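Local coordinates for retinol dehydratase (Spodoptera frugiperda, PDB 1FMJ), which binds retinol together with adenosine-3'-5'-diphosphate and, as a sulfotransferase relative turned dehydratase, probably dehydrates the retinol, at residues I104-F109 and R144-L150; D65-Y71 and V178-L183; T79-W84 and M99-Y103. One frame throughout, in Å; residues are numbered along the deposited sequence.

Contact 1: residues I104-F109 and R144-L150. With RTL (retinol), chain H.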
loop_
_atom_site.group_PDB
_atom_site.type_symbol
_atom_site.label_atom_id
_atom_site.label_comp_id
_atom_site.label_asym_id
_atom_site.label_seq_id
_atom_site.Cartn_x
_atom_site.Cartn_y
_atom_site.Cartn_z
ATOM N N ILE A 104 -2.678 -11.455 -3.784
ATOM C CA ILE A 104 -3.949 -10.892 -4.197
ATOM C C ILE A 104 -3.955 -9.540 -3.513
ATOM O O ILE A 104 -3.703 -9.436 -2.312
ATOM C CB ILE A 104 -5.155 -11.695 -3.694
ATOM C CG1 ILE A 104 -5.244 -13.023 -4.447
ATOM C CG2 ILE A 104 -6.446 -10.869 -3.883
ATOM C CD1 ILE A 104 -6.374 -13.906 -3.989
ATOM N N TYR A 105 -4.204 -8.504 -4.296
ATOM C CA TYR A 105 -4.247 -7.152 -3.785
ATOM C C TYR A 105 -5.698 -6.958 -3.374
ATOM O O TYR A 105 -6.547 -6.669 -4.204
ATOM C CB TYR A 105 -3.844 -6.188 -4.902
ATOM C CG TYR A 105 -3.656 -4.753 -4.481
ATOM C CD1 TYR A 105 -3.206 -3.809 -5.396
ATOM C CD2 TYR A 105 -3.949 -4.332 -3.186
ATOM C CE1 TYR A 105 -3.052 -2.474 -5.044
ATOM C CE2 TYR A 105 -3.803 -3.001 -2.819
ATOM C CZ TYR A 105 -3.352 -2.076 -3.759
ATOM O OH TYR A 105 -3.209 -0.751 -3.420
ATOM N N LEU A 106 -5.968 -7.145 -2.085
ATOM C CA LEU A 106 -7.315 -7.036 -1.538
ATOM C C LEU A 106 -8.076 -5.761 -1.902
ATOM O O LEU A 106 -9.220 -5.827 -2.374
ATOM C CB LEU A 106 -7.256 -7.197 -0.013
ATOM C CG LEU A 106 -8.600 -7.307 0.721
ATOM C CD1 LEU A 106 -9.444 -8.404 0.088
ATOM C CD2 LEU A 106 -8.353 -7.600 2.196
ATOM N N ASP A 107 -7.454 -4.604 -1.691
ATOM C CA ASP A 107 -8.113 -3.342 -1.994
ATOM C C ASP A 107 -7.725 -2.689 -3.326
ATOM O O ASP A 107 -8.066 -1.538 -3.576
ATOM C CB ASP A 107 -7.920 -2.352 -0.827
ATOM C CG ASP A 107 -6.472 -2.241 -0.361
ATOM O OD1 ASP A 107 -5.824 -3.279 -0.115
ATOM O OD2 ASP A 107 -5.988 -1.099 -0.210
ATOM N N GLY A 108 -7.028 -3.424 -4.186
ATOM C CA GLY A 108 -6.634 -2.862 -5.468
ATOM C C GLY A 108 -7.792 -2.439 -6.369
ATOM O O GLY A 108 -7.745 -1.404 -7.038
ATOM N N PHE A 109 -8.850 -3.236 -6.384
ATOM C CA PHE A 109 -9.995 -2.946 -7.235
ATOM C C PHE A 109 -10.617 -1.572 -7.043
ATOM O O PHE A 109 -11.013 -0.938 -8.012
ATOM C CB PHE A 109 -11.080 -3.983 -7.001
ATOM C CG PHE A 109 -11.816 -3.788 -5.714
ATOM C CD1 PHE A 109 -13.039 -3.125 -5.692
ATOM C CD2 PHE A 109 -11.266 -4.221 -4.517
ATOM C CE1 PHE A 109 -13.700 -2.899 -4.493
ATOM C CE2 PHE A 109 -11.922 -3.994 -3.311
ATOM C CZ PHE A 109 -13.144 -3.331 -3.303
ATOM N N ARG A 144 -13.149 -6.687 -10.479
ATOM C CA ARG A 144 -13.489 -7.776 -9.574
ATOM C C ARG A 144 -13.224 -7.416 -8.112
ATOM O O ARG A 144 -12.096 -7.099 -7.736
ATOM C CB ARG A 144 -12.672 -9.004 -9.943
ATOM C CG ARG A 144 -12.779 -9.375 -11.407
ATOM C CD ARG A 144 -11.727 -10.396 -11.766
ATOM N NE ARG A 144 -11.883 -11.622 -10.995
ATOM C CZ ARG A 144 -10.972 -12.586 -10.946
ATOM N NH1 ARG A 144 -9.839 -12.456 -11.626
ATOM N NH2 ARG A 144 -11.193 -13.680 -10.223
ATOM N N PRO A 145 -14.262 -7.460 -7.265
ATOM C CA PRO A 145 -14.063 -7.130 -5.849
ATOM C C PRO A 145 -12.924 -7.961 -5.248
ATOM O O PRO A 145 -12.715 -9.116 -5.628
ATOM C CB PRO A 145 -15.413 -7.460 -5.229
ATOM C CG PRO A 145 -16.373 -7.124 -6.356
ATOM C CD PRO A 145 -15.680 -7.731 -7.554
ATOM N N GLY A 146 -12.186 -7.367 -4.317
ATOM C CA GLY A 146 -11.081 -8.074 -3.696
ATOM C C GLY A 146 -11.489 -9.365 -3.011
ATOM O O GLY A 146 -10.779 -10.374 -3.095
ATOM N N SER A 147 -12.638 -9.341 -2.338
ATOM C CA SER A 147 -13.116 -10.517 -1.628
ATOM C C SER A 147 -13.348 -11.709 -2.550
ATOM O O SER A 147 -13.066 -12.846 -2.177
ATOM C CB SER A 147 -14.401 -10.192 -0.863
ATOM O OG SER A 147 -15.437 -9.813 -1.744
ATOM N N SER A 148 -13.860 -11.464 -3.750
ATOM C CA SER A 148 -14.097 -12.571 -4.668
ATOM C C SER A 148 -12.780 -13.176 -5.134
ATOM O O SER A 148 -12.702 -14.373 -5.399
ATOM C CB SER A 148 -14.939 -12.121 -5.869
ATOM O OG SER A 148 -14.306 -11.096 -6.612
ATOM N N LEU A 149 -11.735 -12.354 -5.220
ATOM C CA LEU A 149 -10.430 -12.852 -5.651
ATOM C C LEU A 149 -9.906 -13.849 -4.616
ATOM O O LEU A 149 -9.488 -14.947 -4.963
ATOM C CB LEU A 149 -9.430 -11.703 -5.812
ATOM C CG LEU A 149 -9.679 -10.617 -6.868
ATOM C CD1 LEU A 149 -8.674 -9.492 -6.660
ATOM C CD2 LEU A 149 -9.553 -11.186 -8.269
ATOM N N LEU A 150 -9.938 -13.466 -3.344
ATOM C CA LEU A 150 -9.474 -14.347 -2.274
ATOM C C LEU A 150 -10.301 -15.627 -2.223
ATOM O O LEU A 150 -9.756 -16.728 -2.209
ATOM C CB LEU A 150 -9.586 -13.654 -0.909
ATOM C CG LEU A 150 -8.745 -12.421 -0.584
ATOM C CD1 LEU A 150 -8.977 -12.045 0.878
ATOM C CD2 LEU A 150 -7.271 -12.711 -0.817
HETATM C C1 RTL H . -5.227 3.317 -13.552
HETATM C C2 RTL H . -6.523 4.050 -14.026
HETATM C C3 RTL H . -7.710 3.110 -14.197
HETATM C C4 RTL H . -7.896 1.601 -14.057
HETATM C C5 RTL H . -6.535 1.061 -13.608
HETATM C C6 RTL H . -5.340 1.757 -13.366
HETATM C C7 RTL H . -4.091 1.087 -12.917
HETATM C C8 RTL H . -3.821 0.759 -11.619
HETATM C C9 RTL H . -2.589 0.099 -11.165
HETATM C C10 RTL H . -2.468 -0.167 -9.814
HETATM C C11 RTL H . -1.368 -0.808 -9.061
HETATM C C12 RTL H . -1.029 -0.082 -7.943
HETATM C C13 RTL H . -0.043 -0.218 -6.851
HETATM C C14 RTL H . 0.266 0.535 -5.753
HETATM C C15 RTL H . -0.372 0.211 -4.466
HETATM O O1 RTL H . 0.339 -0.713 -3.757
HETATM C C16 RTL H . -4.951 4.088 -12.245
HETATM C C17 RTL H . -4.192 3.760 -14.600
HETATM C C18 RTL H . -6.619 -0.466 -13.466
HETATM C C19 RTL H . -1.495 -0.268 -12.186
HETATM C C20 RTL H . 0.738 -1.514 -7.126
#
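Leu106 and Gly146 bring the two backbones together, their CA atoms 4.5 Å apart, where the loop after strand 104-105 passes the first turn of helix 146-152. On one side the chain folds through a type I beta turn from Tyr105 to Gly108; on the other Pro145 is the N-cap of the helix. The carbonyl O of Leu106 meets the CA of Gly146 at 3.2 Å in a CA-H...O contact, the glycine letting the backbones come this close. Ile104 reaches over with both branches: its CG2 packs 3.6 Å from Leu149 CB, and its CD1 lies 3.5 Å from Leu150 CD2. Leu106, with CG anti to the backbone N (chi1 -172°), holds CD1 3.8 Å from Leu150 CD1, the two side chains crossing at about a right angle. Phe109 has CG wedged between its backbone N and carbonyl carbon (chi1 75°), which lays one ring face under the CA of Pro145; this CH-pi contact measures 4.1 Å to the ring centroid. CD2 of the same ring comes within 3.3 Å of Gly146 N. Tyr105 turns the other way, into the retinol pocket, where its OH stands 3.2 Å from retinol C15 and its ring neighbours Lys162 and His164, both hydrogen-bonded to retinol. The two segments share no hydrogen bond; Ser147 OG bonds instead to Asp52. Shape and apolar packing therefore hold the helix start against the back of the turn that carries a pocket tyrosine.

Contact 2: residues D65-Y71 and V178-L183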
loop_
_atom_site.group_PDB
_atom_site.type_symbol
_atom_site.label_atom_id
_atom_site.label_comp_id
_atom_site.label_asym_id
_atom_site.label_seq_id
_atom_site.Cartn_x
_atom_site.Cartn_y
_atom_site.Cartn_z
ATOM N N ASP A 65 -3.380 -18.376 5.752
ATOM C CA ASP A 65 -3.339 -17.067 5.101
ATOM C C ASP A 65 -2.222 -16.216 5.700
ATOM O O ASP A 65 -1.981 -16.263 6.906
ATOM C CB ASP A 65 -4.653 -16.300 5.306
ATOM C CG ASP A 65 -5.808 -16.883 4.533
ATOM O OD1 ASP A 65 -5.580 -17.801 3.729
ATOM O OD2 ASP A 65 -6.952 -16.412 4.727
ATOM N N VAL A 66 -1.549 -15.438 4.862
ATOM C CA VAL A 66 -0.511 -14.544 5.347
ATOM C C VAL A 66 -0.754 -13.188 4.705
ATOM O O VAL A 66 -0.844 -13.083 3.484
ATOM C CB VAL A 66 0.902 -15.027 4.986
ATOM C CG1 VAL A 66 1.934 -14.023 5.503
ATOM C CG2 VAL A 66 1.155 -16.395 5.595
ATOM N N PHE A 67 -0.868 -12.156 5.530
ATOM C CA PHE A 67 -1.129 -10.807 5.031
ATOM C C PHE A 67 0.050 -9.872 5.179
ATOM O O PHE A 67 0.772 -9.918 6.169
ATOM C CB PHE A 67 -2.285 -10.144 5.791
ATOM C CG PHE A 67 -3.650 -10.622 5.404
ATOM C CD1 PHE A 67 -4.031 -11.941 5.607
ATOM C CD2 PHE A 67 -4.584 -9.723 4.897
ATOM C CE1 PHE A 67 -5.323 -12.354 5.315
ATOM C CE2 PHE A 67 -5.879 -10.129 4.604
ATOM C CZ PHE A 67 -6.249 -11.452 4.815
ATOM N N VAL A 68 0.231 -9.017 4.184
ATOM C CA VAL A 68 1.252 -7.991 4.244
ATOM C C VAL A 68 0.402 -6.731 4.115
ATOM O O VAL A 68 -0.240 -6.496 3.080
ATOM C CB VAL A 68 2.252 -8.099 3.089
ATOM C CG1 VAL A 68 3.259 -6.964 3.180
ATOM C CG2 VAL A 68 2.972 -9.440 3.163
ATOM N N ALA A 69 0.371 -5.947 5.186
ATOM C CA ALA A 69 -0.438 -4.742 5.231
ATOM C C ALA A 69 0.413 -3.532 5.552
ATOM O O ALA A 69 1.518 -3.659 6.079
ATOM C CB ALA A 69 -1.546 -4.902 6.277
ATOM N N SER A 70 -0.109 -2.357 5.244
ATOM C CA SER A 70 0.636 -1.131 5.489
ATOM C C SER A 70 -0.092 0.048 4.911
ATOM O O SER A 70 -1.038 -0.117 4.139
ATOM C CB SER A 70 1.975 -1.195 4.760
ATOM O OG SER A 70 1.718 -1.222 3.363
ATOM N N TYR A 71 0.342 1.246 5.287
ATOM C CA TYR A 71 -0.217 2.421 4.653
ATOM C C TYR A 71 0.703 2.412 3.419
ATOM O O TYR A 71 1.899 2.143 3.550
ATOM C CB TYR A 71 0.013 3.701 5.444
ATOM C CG TYR A 71 -0.509 4.868 4.652
ATOM C CD1 TYR A 71 -1.870 5.169 4.640
ATOM C CD2 TYR A 71 0.323 5.553 3.772
ATOM C CE1 TYR A 71 -2.393 6.114 3.755
ATOM C CE2 TYR A 71 -0.186 6.493 2.887
ATOM C CZ TYR A 71 -1.545 6.762 2.878
ATOM O OH TYR A 71 -2.054 7.621 1.937
ATOM N N VAL A 178 -5.225 -15.574 10.938
ATOM C CA VAL A 178 -4.118 -15.324 10.025
ATOM C C VAL A 178 -2.939 -14.564 10.600
ATOM O O VAL A 178 -3.045 -13.907 11.638
ATOM C CB VAL A 178 -4.628 -14.565 8.769
ATOM C CG1 VAL A 178 -5.883 -15.236 8.253
ATOM C CG2 VAL A 178 -4.920 -13.098 9.100
ATOM N N LYS A 179 -1.805 -14.673 9.919
ATOM C CA LYS A 179 -0.610 -13.961 10.325
ATOM C C LYS A 179 -0.527 -12.710 9.456
ATOM O O LYS A 179 -0.940 -12.718 8.292
ATOM C CB LYS A 179 0.629 -14.839 10.142
ATOM C CG LYS A 179 0.655 -16.013 11.106
ATOM C CD LYS A 179 1.913 -16.841 10.980
ATOM C CE LYS A 179 1.837 -18.047 11.896
ATOM N NZ LYS A 179 1.579 -17.642 13.313
ATOM N N MET A 180 -0.008 -11.634 10.028
ATOM C CA MET A 180 0.108 -10.370 9.313
ATOM C C MET A 180 1.392 -9.638 9.650
ATOM O O MET A 180 1.825 -9.623 10.805
ATOM C CB MET A 180 -1.089 -9.465 9.649
ATOM C CG MET A 180 -0.950 -8.004 9.169
ATOM S SD MET A 180 -2.431 -6.974 9.499
ATOM C CE MET A 180 -3.578 -7.697 8.330
ATOM N N VAL A 181 2.013 -9.053 8.627
ATOM C CA VAL A 181 3.221 -8.259 8.814
ATOM C C VAL A 181 2.805 -6.866 8.378
ATOM O O VAL A 181 2.435 -6.655 7.227
ATOM C CB VAL A 181 4.390 -8.736 7.929
ATOM C CG1 VAL A 181 5.636 -7.908 8.238
ATOM C CG2 VAL A 181 4.675 -10.207 8.191
ATOM N N TYR A 182 2.848 -5.916 9.300
ATOM C CA TYR A 182 2.451 -4.562 8.982
ATOM C C TYR A 182 3.657 -3.647 8.977
ATOM O O TYR A 182 4.445 -3.617 9.928
ATOM C CB TYR A 182 1.423 -4.065 9.993
ATOM C CG TYR A 182 0.939 -2.659 9.745
ATOM C CD1 TYR A 182 -0.278 -2.421 9.118
ATOM C CD2 TYR A 182 1.691 -1.561 10.168
ATOM C CE1 TYR A 182 -0.750 -1.117 8.920
ATOM C CE2 TYR A 182 1.237 -0.261 9.975
ATOM C CZ TYR A 182 0.015 -0.044 9.356
ATOM O OH TYR A 182 -0.450 1.245 9.215
ATOM N N LEU A 183 3.793 -2.899 7.892
ATOM C CA LEU A 183 4.899 -1.967 7.743
ATOM C C LEU A 183 4.471 -0.520 7.931
ATOM O O LEU A 183 3.410 -0.103 7.446
ATOM C CB LEU A 183 5.543 -2.128 6.367
ATOM C CG LEU A 183 6.816 -2.982 6.294
ATOM C CD1 LEU A 183 7.923 -2.322 7.103
ATOM C CD2 LEU A 183 6.535 -4.388 6.811
HETATM O O HOH W 1 1.665 1.954 7.682
#
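Phe67 beside Met180 and Ala69 beside Tyr182 form the tight middle of two parallel neighbouring strands, 66-70 and 179-183, whose axes approach to 4.7 Å. Phe67 N bonds to Lys179 O at 2.8 Å, and the chain of backbone bonds continues through Val181 N to Phe67 O, Ala69 N to Val181 O and Leu183 N to Ala69 O. Met180 runs out with CG anti to its backbone N (chi1 169°), which lays SD 3.9 Å from Ala69 CB; the bend at chi3 then swings CE back to Phe67 CB at 3.8 Å. The Tyr182 ring offers one face to Ser70 CA, a CH-pi contact of 4.1 Å to the centroid.

The two ends are looser. Lys179 N to Asp65 O is a weak bond of 3.4 Å, and the partly exposed Lys179 side chain leads away to Asn242. At the other end a water accepts from Tyr71 N and donates to Leu183 O at 2.7 Å, with a weak bond to Tyr182 OH, which also pairs with His230. A leucine in place of Tyr182 would probably leave His230 and this water without their hydroxyl partner and strip Ser70 CA of its ring face.

Strands 160-163 and 243-247 flank the pair within the parallel sheet. Helix 76-87, reached from strand 66-70 as in P-loop folds, covers the face bearing Val66, Val68 and Leu183.

Contact 3: residues T79-W84 and M99-Y103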
loop_
_atom_site.group_PDB
_atom_site.type_symbol
_atom_site.label_atom_id
_atom_site.label_comp_id
_atom_site.label_asym_id
_atom_site.label_seq_id
_atom_site.Cartn_x
_atom_site.Cartn_y
_atom_site.Cartn_z
ATOM N N THR A 79 8.700 -6.432 1.744
ATOM C CA THR A 79 8.127 -7.379 2.687
ATOM C C THR A 79 7.448 -8.532 1.961
ATOM O O THR A 79 7.605 -9.690 2.345
ATOM C CB THR A 79 7.096 -6.687 3.597
ATOM O OG1 THR A 79 7.698 -5.548 4.217
ATOM C CG2 THR A 79 6.606 -7.646 4.683
ATOM N N GLN A 80 6.690 -8.222 0.913
ATOM C CA GLN A 80 6.010 -9.276 0.161
ATOM C C GLN A 80 7.006 -10.289 -0.385
ATOM O O GLN A 80 6.765 -11.489 -0.342
ATOM C CB GLN A 80 5.224 -8.696 -1.009
ATOM C CG GLN A 80 3.937 -8.026 -0.605
ATOM C CD GLN A 80 3.223 -7.426 -1.779
ATOM O OE1 GLN A 80 2.725 -8.140 -2.644
ATOM N NE2 GLN A 80 3.171 -6.102 -1.823
ATOM N N GLU A 81 8.120 -9.795 -0.905
ATOM C CA GLU A 81 9.137 -10.665 -1.478
ATOM C C GLU A 81 9.791 -11.512 -0.407
ATOM O O GLU A 81 9.941 -12.727 -0.577
ATOM C CB GLU A 81 10.194 -9.839 -2.211
ATOM C CG GLU A 81 11.232 -10.677 -2.957
ATOM C CD GLU A 81 10.685 -11.362 -4.204
ATOM O OE1 GLU A 81 11.484 -12.001 -4.920
ATOM O OE2 GLU A 81 9.469 -11.262 -4.477
ATOM N N LEU A 82 10.183 -10.873 0.695
ATOM C CA LEU A 82 10.811 -11.588 1.798
ATOM C C LEU A 82 9.880 -12.686 2.297
ATOM O O LEU A 82 10.269 -13.851 2.400
ATOM C CB LEU A 82 11.117 -10.632 2.955
ATOM C CG LEU A 82 12.191 -9.574 2.722
ATOM C CD1 LEU A 82 12.273 -8.646 3.939
ATOM C CD2 LEU A 82 13.521 -10.255 2.468
ATOM N N VAL A 83 8.644 -12.295 2.602
ATOM C CA VAL A 83 7.631 -13.216 3.104
ATOM C C VAL A 83 7.342 -14.376 2.151
ATOM O O VAL A 83 7.126 -15.501 2.590
ATOM C CB VAL A 83 6.300 -12.464 3.392
ATOM C CG1 VAL A 83 5.175 -13.454 3.664
ATOM C CG2 VAL A 83 6.471 -11.534 4.585
ATOM N N TRP A 84 7.333 -14.115 0.849
ATOM C CA TRP A 84 7.037 -15.182 -0.093
ATOM C C TRP A 84 8.179 -16.172 -0.171
ATOM O O TRP A 84 7.962 -17.376 -0.152
ATOM C CB TRP A 84 6.759 -14.632 -1.493
ATOM C CG TRP A 84 5.958 -15.579 -2.349
ATOM C CD1 TRP A 84 4.594 -15.677 -2.411
ATOM C CD2 TRP A 84 6.472 -16.576 -3.240
ATOM N NE1 TRP A 84 4.229 -16.673 -3.286
ATOM C CE2 TRP A 84 5.359 -17.239 -3.811
ATOM C CE3 TRP A 84 7.763 -16.974 -3.614
ATOM C CZ2 TRP A 84 5.499 -18.279 -4.740
ATOM C CZ3 TRP A 84 7.901 -18.013 -4.540
ATOM C CH2 TRP A 84 6.773 -18.650 -5.090
ATOM N N MET A 99 4.918 -10.573 -8.991
ATOM C CA MET A 99 4.448 -10.402 -7.622
ATOM C C MET A 99 2.927 -10.279 -7.639
ATOM O O MET A 99 2.236 -10.813 -6.774
ATOM C CB MET A 99 5.077 -9.138 -7.020
ATOM C CG MET A 99 4.660 -8.813 -5.597
ATOM S SD MET A 99 5.326 -9.970 -4.395
ATOM C CE MET A 99 6.976 -9.322 -4.187
ATOM N N SER A 100 2.409 -9.586 -8.645
ATOM C CA SER A 100 0.972 -9.393 -8.766
ATOM C C SER A 100 0.224 -10.712 -8.955
ATOM O O SER A 100 -0.993 -10.756 -8.829
ATOM C CB SER A 100 0.665 -8.440 -9.919
ATOM O OG SER A 100 1.177 -8.936 -11.140
ATOM N N LEU A 101 0.950 -11.784 -9.261
ATOM C CA LEU A 101 0.336 -13.098 -9.426
ATOM C C LEU A 101 0.546 -13.939 -8.165
ATOM O O LEU A 101 -0.164 -14.912 -7.931
ATOM C CB LEU A 101 0.937 -13.831 -10.639
ATOM C CG LEU A 101 0.297 -13.644 -12.029
ATOM C CD1 LEU A 101 -0.031 -12.186 -12.283
ATOM C CD2 LEU A 101 1.244 -14.168 -13.103
ATOM N N ARG A 102 1.523 -13.566 -7.348
ATOM C CA ARG A 102 1.799 -14.319 -6.135
ATOM C C ARG A 102 0.974 -13.814 -4.949
ATOM O O ARG A 102 0.773 -14.532 -3.968
ATOM C CB ARG A 102 3.299 -14.269 -5.827
ATOM C CG ARG A 102 4.142 -15.162 -6.752
ATOM C CD ARG A 102 5.641 -15.054 -6.456
ATOM N NE ARG A 102 6.198 -13.816 -6.988
ATOM C CZ ARG A 102 7.215 -13.152 -6.452
ATOM N NH1 ARG A 102 7.802 -13.599 -5.344
ATOM N NH2 ARG A 102 7.650 -12.040 -7.031
ATOM N N TYR A 103 0.488 -12.583 -5.066
ATOM C CA TYR A 103 -0.320 -11.956 -4.027
ATOM C C TYR A 103 -1.629 -11.419 -4.594
ATOM O O TYR A 103 -1.689 -10.987 -5.741
ATOM C CB TYR A 103 0.422 -10.766 -3.402
ATOM C CG TYR A 103 1.442 -11.114 -2.345
ATOM C CD1 TYR A 103 2.705 -11.586 -2.685
ATOM C CD2 TYR A 103 1.147 -10.937 -0.998
ATOM C CE1 TYR A 103 3.651 -11.868 -1.707
ATOM C CE2 TYR A 103 2.084 -11.217 -0.009
ATOM C CZ TYR A 103 3.330 -11.681 -0.374
ATOM O OH TYR A 103 4.247 -11.939 0.607
HETATM O O HOH W 2 1.459 -17.278 -4.320
#
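Arg102 lies across the indole of Trp84 and ends on the carboxylate of Glu81. Its CB sits 3.6 Å from Trp84 NE1, and CG 3.8 Å from Trp84 CE2. CD then settles over the six-membered ring, 3.6 Å from the centroid and 17° off the normal, a CH-pi contact. A bend at chi3 (-76°) turns the chain onward: NE makes a weak bond to Thr97 O, and the guanidinium stands nearly upright on the indole, the planes 87° apart. At the tip NH1 and NH2 grip one oxygen in a salt bridge. NH1 meets Glu81 OE2 at 3.0 Å from above the carboxylate plane, while NH2 takes the syn lone pair of that atom at 3.2 Å. Glu81 OE1 is bonded to His281, so both carboxylate oxygens are held.

Tyr103 grips the helix backbone: its OH donates to a lone pair of Gln80 O at 2.7 Å, an oxygen that also accepts from Trp84 N. Gln80 CG rests over the Tyr103 ring face. A water joins Trp84 NE1 to Arg102 O. Helix 99-102 thus packs beside helix 76-87, with Phe160 of strand 160-163 against Trp84 and Tyr103, and Val68 of strand 66-70 against Gln80.

Overall arrangement
Contact 2 is the core of the three, strand on strand in the middle of the parallel sheet and bound mainly through backbone. Contact 1 is only partly buried, at the sheet's outer strand 104-105, and relies on apolar packing; Leu106 CD2 touches Phe67 CE2 of contact 2 at 4.3 Å. Contact 3, also buried, stands over the sheet and is the one that uses charge. Its Thr79 packs on Val68, Val181 and Leu183, and its Tyr103 on Val68, setting helix 76-87 on the strands of contact 2. Helix 99-102 of contact 3 runs directly into strand 104-105 of contact 1, though the two contacts otherwise do not touch.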